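Local coordinates for protein macrophage migration inhibitory factor (Oncomelania hupensis, PDB 6LR3) that belongs to the macrophage migration inhibitory factor family, small alpha/beta proteins built from paired beta-alpha-beta units and here assembled as a trimer, at residues Asn9-Glu12 with Lys13-Pro16; Ala21-Thr24 with Asn25-Lys29; Thr71-Leu74 with Ala75-Arg78. All coordinates share one frame; numbering follows the deposited sequence.

Contact 1 (Asn9-Glu12 with Lys13-Pro16)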
loop_
_atom_site.group_PDB
_atom_site.type_symbol
_atom_site.label_atom_id
_atom_site.label_comp_id
_atom_site.label_asym_id
_atom_site.label_seq_id
_atom_site.Cartn_x
_atom_site.Cartn_y
_atom_site.Cartn_z
ATOM N N ASN B 9 6.655 -12.805 4.453
ATOM C CA ASN B 9 6.595 -14.154 3.854
ATOM C C ASN B 9 6.456 -15.200 4.952
ATOM O O ASN B 9 6.238 -16.357 4.613
ATOM C CB ASN B 9 7.761 -14.446 2.930
ATOM C CG ASN B 9 9.100 -14.315 3.595
ATOM O OD1 ASN B 9 9.191 -13.873 4.737
ATOM N ND2 ASN B 9 10.150 -14.732 2.884
ATOM N N VAL B 10 6.503 -14.814 6.228
ATOM C CA VAL B 10 6.249 -15.781 7.317
ATOM C C VAL B 10 4.791 -16.220 7.217
ATOM O O VAL B 10 3.887 -15.377 7.056
ATOM C CB VAL B 10 6.593 -15.188 8.686
ATOM C CG1 VAL B 10 6.194 -16.135 9.811
ATOM C CG2 VAL B 10 8.066 -14.832 8.753
ATOM N N ALA B 11 4.564 -17.542 7.300
ATOM C CA ALA B 11 3.217 -18.126 7.134
ATOM C C ALA B 11 2.344 -17.767 8.337
ATOM O O ALA B 11 2.861 -17.743 9.459
ATOM C CB ALA B 11 3.346 -19.604 6.921
ATOM N N GLU B 12 1.057 -17.566 8.096
ATOM C CA GLU B 12 0.047 -17.223 9.130
ATOM C C GLU B 12 0.125 -18.255 10.260
ATOM O O GLU B 12 0.092 -17.857 11.450
ATOM C CB GLU B 12 -1.351 -17.195 8.512
ATOM C CG GLU B 12 -2.410 -16.566 9.403
ATOM C CD GLU B 12 -3.781 -16.461 8.760
ATOM O OE1 GLU B 12 -4.245 -15.321 8.452
ATOM O OE2 GLU B 12 -4.367 -17.531 8.551
ATOM N N LYS B 13 0.274 -19.536 9.919
ATOM C CA LYS B 13 0.257 -20.613 10.944
ATOM C C LYS B 13 1.441 -20.447 11.916
ATOM O O LYS B 13 1.360 -20.979 13.022
ATOM C CB LYS B 13 0.268 -21.999 10.301
ATOM C CG LYS B 13 1.548 -22.363 9.582
ATOM C CD LYS B 13 2.539 -23.181 10.368
ATOM C CE LYS B 13 3.928 -23.154 9.766
ATOM N NZ LYS B 13 4.968 -22.999 10.822
ATOM N N SER B 14 2.513 -19.759 11.519
ATOM C CA SER B 14 3.741 -19.564 12.330
ATOM C C SER B 14 3.593 -18.362 13.266
ATOM O O SER B 14 4.465 -18.189 14.114
ATOM C CB SER B 14 4.949 -19.380 11.479
ATOM O OG SER B 14 5.114 -20.486 10.596
ATOM N N ILE B 15 2.572 -17.537 13.077
ATOM C CA ILE B 15 2.455 -16.233 13.782
ATOM C C ILE B 15 1.538 -16.384 14.971
ATOM O O ILE B 15 0.434 -16.890 14.852
ATOM C CB ILE B 15 1.944 -15.156 12.814
ATOM C CG1 ILE B 15 2.863 -15.056 11.607
ATOM C CG2 ILE B 15 1.816 -13.813 13.542
ATOM C CD1 ILE B 15 2.422 -14.049 10.590
ATOM N N PRO B 16 1.948 -15.905 16.160
ATOM C CA PRO B 16 1.091 -15.966 17.330
ATOM C C PRO B 16 -0.251 -15.304 17.061
ATOM O O PRO B 16 -0.308 -14.254 16.410
ATOM C CB PRO B 16 1.883 -15.228 18.401
ATOM C CG PRO B 16 3.288 -15.447 17.992
ATOM C CD PRO B 16 3.251 -15.323 16.496
HETATM O O HOH W 1 6.595 -19.443 7.972
#
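The side chains of K13 and A11 meet through aliphatic carbon, K13 CG lying 4.2 Å from A11 CB, on the outside of a tight turn. The amino end of K13 folds back toward S14 OG, but the modelled approach is so short that its detail is doubtful. S14 makes the first of two bonds that define the turn. Its backbone N donates to A11 O at 2.9 Å, and the C=O...N angle of 125° puts the donor well above the carbonyl plane, as expected for an i to i+3 bond. The side chain of S14 divides its contacts. CB packs on V10 CG1 at 3.9 Å, while OG, swung beside its own backbone N by a chi1 of -57°, turns to a water. That water sits 3.2 Å from S14 OG and accepts from A11 N at 2.9 Å, so it links the backbone N of A11, the residue that opens the turn, to the hydroxyl of S14. I15 supplies the second defining bond, I15 N to E12 O at 3.0 Å; at 122° the donor again stands above the carbonyl plane. Two successive bonds of this span identify a short 3-10 turn. The I15 side chain points back to the start of the turn: CG1 comes to 3.4 Å from A11 O and to 3.9 Å from V10 CG1, an oblique crossing of two branched side chains. The turn belongs to the loop joining strand 3-8 to helix 19-31. N9, at the strand side, bonds through its amide to the backbone of N55 and C57, and E12 packs on N47 of the second subunit. I15 is buried against L88, and P16 touches H87, so the turn rests against the C-terminal end of helix 70-88.

Contact 2 (Ala21-Thr24 with Asn25-Lys29)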
loop_
_atom_site.group_PDB
_atom_site.type_symbol
_atom_site.label_atom_id
_atom_site.label_comp_id
_atom_site.label_asym_id
_atom_site.label_seq_id
_atom_site.Cartn_x
_atom_site.Cartn_y
_atom_site.Cartn_z
ATOM N N ALA B 21 -3.079 -7.921 17.914
ATOM C CA ALA B 21 -3.507 -7.298 19.186
ATOM C C ALA B 21 -2.308 -6.680 19.883
ATOM O O ALA B 21 -2.406 -5.548 20.382
ATOM C CB ALA B 21 -4.185 -8.326 20.067
ATOM N N ALA B 22 -1.186 -7.391 19.938
ATOM C CA ALA B 22 0.019 -6.922 20.655
ATOM C C ALA B 22 0.569 -5.705 19.925
ATOM O O ALA B 22 0.947 -4.722 20.589
ATOM C CB ALA B 22 1.056 -8.021 20.772
ATOM N N LEU B 23 0.612 -5.766 18.599
ATOM C CA LEU B 23 1.120 -4.649 17.780
ATOM C C LEU B 23 0.190 -3.468 17.922
ATOM O O LEU B 23 0.690 -2.348 18.061
ATOM C CB LEU B 23 1.269 -5.144 16.338
ATOM C CG LEU B 23 1.937 -4.197 15.368
ATOM C CD1 LEU B 23 3.263 -3.737 15.913
ATOM C CD2 LEU B 23 2.122 -4.904 14.039
ATOM N N THR B 24 -1.128 -3.701 17.922
ATOM C CA THR B 24 -2.130 -2.646 18.143
ATOM C C THR B 24 -1.804 -1.928 19.445
ATOM O O THR B 24 -1.722 -0.702 19.445
ATOM C CB THR B 24 -3.555 -3.206 18.205
ATOM O OG1 THR B 24 -3.897 -3.733 16.918
ATOM C CG2 THR B 24 -4.551 -2.138 18.567
ATOM N N ASN B 25 -1.649 -2.681 20.522
ATOM C CA ASN B 25 -1.433 -2.102 21.873
ATOM C C ASN B 25 -0.106 -1.342 21.880
ATOM O O ASN B 25 -0.068 -0.227 22.377
ATOM C CB ASN B 25 -1.471 -3.186 22.943
ATOM C CG ASN B 25 -2.901 -3.670 23.167
ATOM O OD1 ASN B 25 -3.840 -2.975 22.800
ATOM N ND2 ASN B 25 -3.070 -4.902 23.617
ATOM N N MET B 26 0.933 -1.931 21.337
ATOM C CA MET B 26 2.276 -1.334 21.420
ATOM C C MET B 26 2.282 -0.028 20.627
ATOM O O MET B 26 2.818 0.980 21.135
ATOM C CB MET B 26 3.344 -2.295 20.887
ATOM C CG MET B 26 4.746 -1.831 21.181
ATOM S SD MET B 26 5.959 -2.841 20.299
ATOM C CE MET B 26 5.785 -2.114 18.671
ATOM N N MET B 27 1.669 -0.020 19.447
ATOM C CA MET B 27 1.733 1.178 18.584
ATOM C C MET B 27 0.696 2.203 19.037
ATOM O O MET B 27 0.950 3.380 18.803
ATOM C CB MET B 27 1.566 0.813 17.107
ATOM C CG MET B 27 2.743 -0.015 16.581
ATOM S SD MET B 27 4.312 0.800 16.743
ATOM C CE MET B 27 4.145 2.071 15.475
ATOM N N THR B 28 -0.390 1.813 19.699
ATOM C CA THR B 28 -1.329 2.786 20.313
ATOM C C THR B 28 -0.568 3.600 21.351
ATOM O O THR B 28 -0.686 4.857 21.356
ATOM C CB THR B 28 -2.523 2.078 20.952
ATOM O OG1 THR B 28 -3.266 1.546 19.850
ATOM C CG2 THR B 28 -3.388 3.000 21.777
ATOM N N LYS B 29 0.200 2.909 22.191
ATOM C CA LYS B 29 0.998 3.586 23.249
ATOM C C LYS B 29 2.070 4.444 22.588
ATOM O O LYS B 29 2.233 5.606 22.992
ATOM C CB LYS B 29 1.626 2.564 24.187
ATOM C CG LYS B 29 0.610 1.860 25.070
ATOM C CD LYS B 29 1.279 0.978 26.104
ATOM C CE LYS B 29 0.718 -0.434 26.270
ATOM N NZ LYS B 29 -0.711 -0.420 26.655
HETATM O O HOH W 2 -5.365 -4.851 20.808
#
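A21 O accepts the backbone N-H of N25 at 3.0 Å, one rung of the i to i+4 ladder of helix 19-31. A water donates to both A21 O and N25 OD1, 3.1 Å from each, tying the amide to the previous helical turn; N25 OD1 also receives K35 NZ. A22 O continues the ladder with M26 N at 2.9 Å, and M26 CB leans against the same oxygen. L23 O keeps the ladder going by accepting from M27 N, and its side chain adds an apolar contact. With CG anti to the backbone N (chi1 -173°), L23 brings CD1 to 3.8 Å from M27 CG, the two side chains lying alongside each other, and to 4.1 Å from M26 CE. This is the inner face of helix 19-31, the crossover of the beta-alpha-beta unit between strands 3-8 and 39-43: L23 packs on I4, V6 and V40, while M26 and M27 reach M80 of helix 70-88. T24 O is gripped twice by one residue, T28 N at 2.9 Å and T28 OG1 at 2.8 Å, from opposite faces of the carbonyl plane. The chi1 of -69° sets T28 OG1 beside its own backbone N, which turns the hydroxyl back along the helix. T24 OG1 does likewise one turn earlier, bonding to Q20 O.

Contact 3 (Thr71-Leu74 with Ala75-Arg78)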
loop_
_atom_site.group_PDB
_atom_site.type_symbol
_atom_site.label_atom_id
_atom_site.label_comp_id
_atom_site.label_asym_id
_atom_site.label_seq_id
_atom_site.Cartn_x
_atom_site.Cartn_y
_atom_site.Cartn_z
ATOM N N THR B 71 13.324 10.912 15.583
ATOM C CA THR B 71 13.506 10.346 16.947
ATOM C C THR B 71 12.465 9.257 17.202
ATOM O O THR B 71 12.829 8.157 17.579
ATOM C CB THR B 71 13.434 11.445 18.023
ATOM O OG1 THR B 71 14.459 12.376 17.701
ATOM C CG2 THR B 71 13.601 10.891 19.420
ATOM N N SER B 72 11.192 9.570 17.010
ATOM C CA SER B 72 10.075 8.634 17.302
ATOM C C SER B 72 10.172 7.473 16.321
ATOM O O SER B 72 9.938 6.337 16.740
ATOM C CB SER B 72 8.744 9.309 17.269
ATOM O OG SER B 72 8.414 9.727 15.953
ATOM N N ASN B 73 10.529 7.745 15.067
ATOM C CA ASN B 73 10.617 6.689 14.020
ATOM C C ASN B 73 11.639 5.644 14.464
ATOM O O ASN B 73 11.364 4.430 14.358
ATOM C CB ASN B 73 10.973 7.258 12.655
ATOM C CG ASN B 73 9.888 8.141 12.053
ATOM O OD1 ASN B 73 8.741 8.194 12.542
ATOM N ND2 ASN B 73 10.243 8.845 10.976
ATOM N N LEU B 74 12.814 6.068 14.910
ATOM C CA LEU B 74 13.864 5.106 15.294
ATOM C C LEU B 74 13.390 4.281 16.483
ATOM O O LEU B 74 13.593 3.076 16.467
ATOM C CB LEU B 74 15.162 5.841 15.615
ATOM C CG LEU B 74 16.282 4.911 16.076
ATOM C CD1 LEU B 74 16.578 3.849 15.044
ATOM C CD2 LEU B 74 17.540 5.672 16.387
ATOM N N ALA B 75 12.799 4.907 17.496
ATOM C CA ALA B 75 12.355 4.223 18.735
ATOM C C ALA B 75 11.287 3.195 18.359
ATOM O O ALA B 75 11.341 2.047 18.827
ATOM C CB ALA B 75 11.821 5.222 19.735
ATOM N N MET B 76 10.329 3.588 17.526
ATOM C CA MET B 76 9.220 2.703 17.133
ATOM C C MET B 76 9.784 1.604 16.252
ATOM O O MET B 76 9.355 0.480 16.424
ATOM C CB MET B 76 8.128 3.473 16.405
ATOM C CG MET B 76 7.339 4.273 17.386
ATOM S SD MET B 76 5.962 5.134 16.598
ATOM C CE MET B 76 6.731 6.391 15.598
ATOM N N ALA B 77 10.699 1.910 15.335
ATOM C CA ALA B 77 11.300 0.884 14.469
ATOM C C ALA B 77 11.932 -0.205 15.350
ATOM O O ALA B 77 11.705 -1.374 15.094
ATOM C CB ALA B 77 12.279 1.497 13.522
ATOM N N ARG B 78 12.726 0.171 16.344
ATOM C CA ARG B 78 13.444 -0.800 17.207
ATOM C C ARG B 78 12.405 -1.644 17.947
ATOM O O ARG B 78 12.593 -2.877 18.040
ATOM C CB ARG B 78 14.456 -0.090 18.116
ATOM C CG ARG B 78 15.618 0.540 17.360
ATOM C CD ARG B 78 16.768 0.958 18.289
ATOM N NE ARG B 78 17.322 -0.327 18.708
ATOM C CZ ARG B 78 18.315 -1.012 18.109
ATOM N NH1 ARG B 78 19.016 -0.446 17.138
ATOM N NH2 ARG B 78 18.608 -2.256 18.500
#
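M76 doubles back over S72, and its terminal methyl does the touching. CE lies 3.4 Å from S72 O and 3.8 Å from S72 OG, with N73 OD1 a little farther off. The bend at chi3 (-70°) accounts for this, since the chain is extended at chi2 and only the last bond curls the methyl toward the preceding turn. S72 O is also the acceptor for M76 N at 2.9 Å, with a C=O...N angle of 161°, nearly along the carbonyl axis. On another side of the helix L74 and R78 run side by side; L74 CD1 reaches R78 CG at 4.2 Å, and R78 N bonds to L74 O at 3.0 Å. N73 O takes A77 N at 2.8 Å, whereas A75 N to T71 O, at 3.3 Å, is the longest of these i to i+4 bonds. Beyond this shell, S72 OG bonds to R67 O and S72 N to N69 OD1, fixing the start of helix 70-88. N73 ND2 bonds to L105 O of the third subunit, and M76 and A77 pack on F99 of strand 95-101. The S72 hydroxyl and the ND2 group of N73 thus bond to main-chain oxygens outside the segments, and the buried M76 methyl packs by van der Waals contact on S72 oxygens whose hydrogen bonding is met by other partners, M76 N and R67 O.

From the N terminus the three contacts follow in series, and none nests in or crosses another; each is local, a single turn in contact 1 and about two helical turns in contacts 2 and 3. Contact 1 closes the turn between strand 3-8 and helix 19-31, and its centre lies about 18 Å from that of contact 2. Contact 2 sits on helix 19-31, in the first beta-alpha-beta unit, and contact 3 near the start of helix 70-88, in the second. Contacts 2 and 3 meet where M27 CE approaches M76 SD at 3.7 Å, joining the two helices. Contact 1 touches neither, the nearest atoms of contact 3 being about 15 Å away, yet it adjoins the other end of helix 70-88.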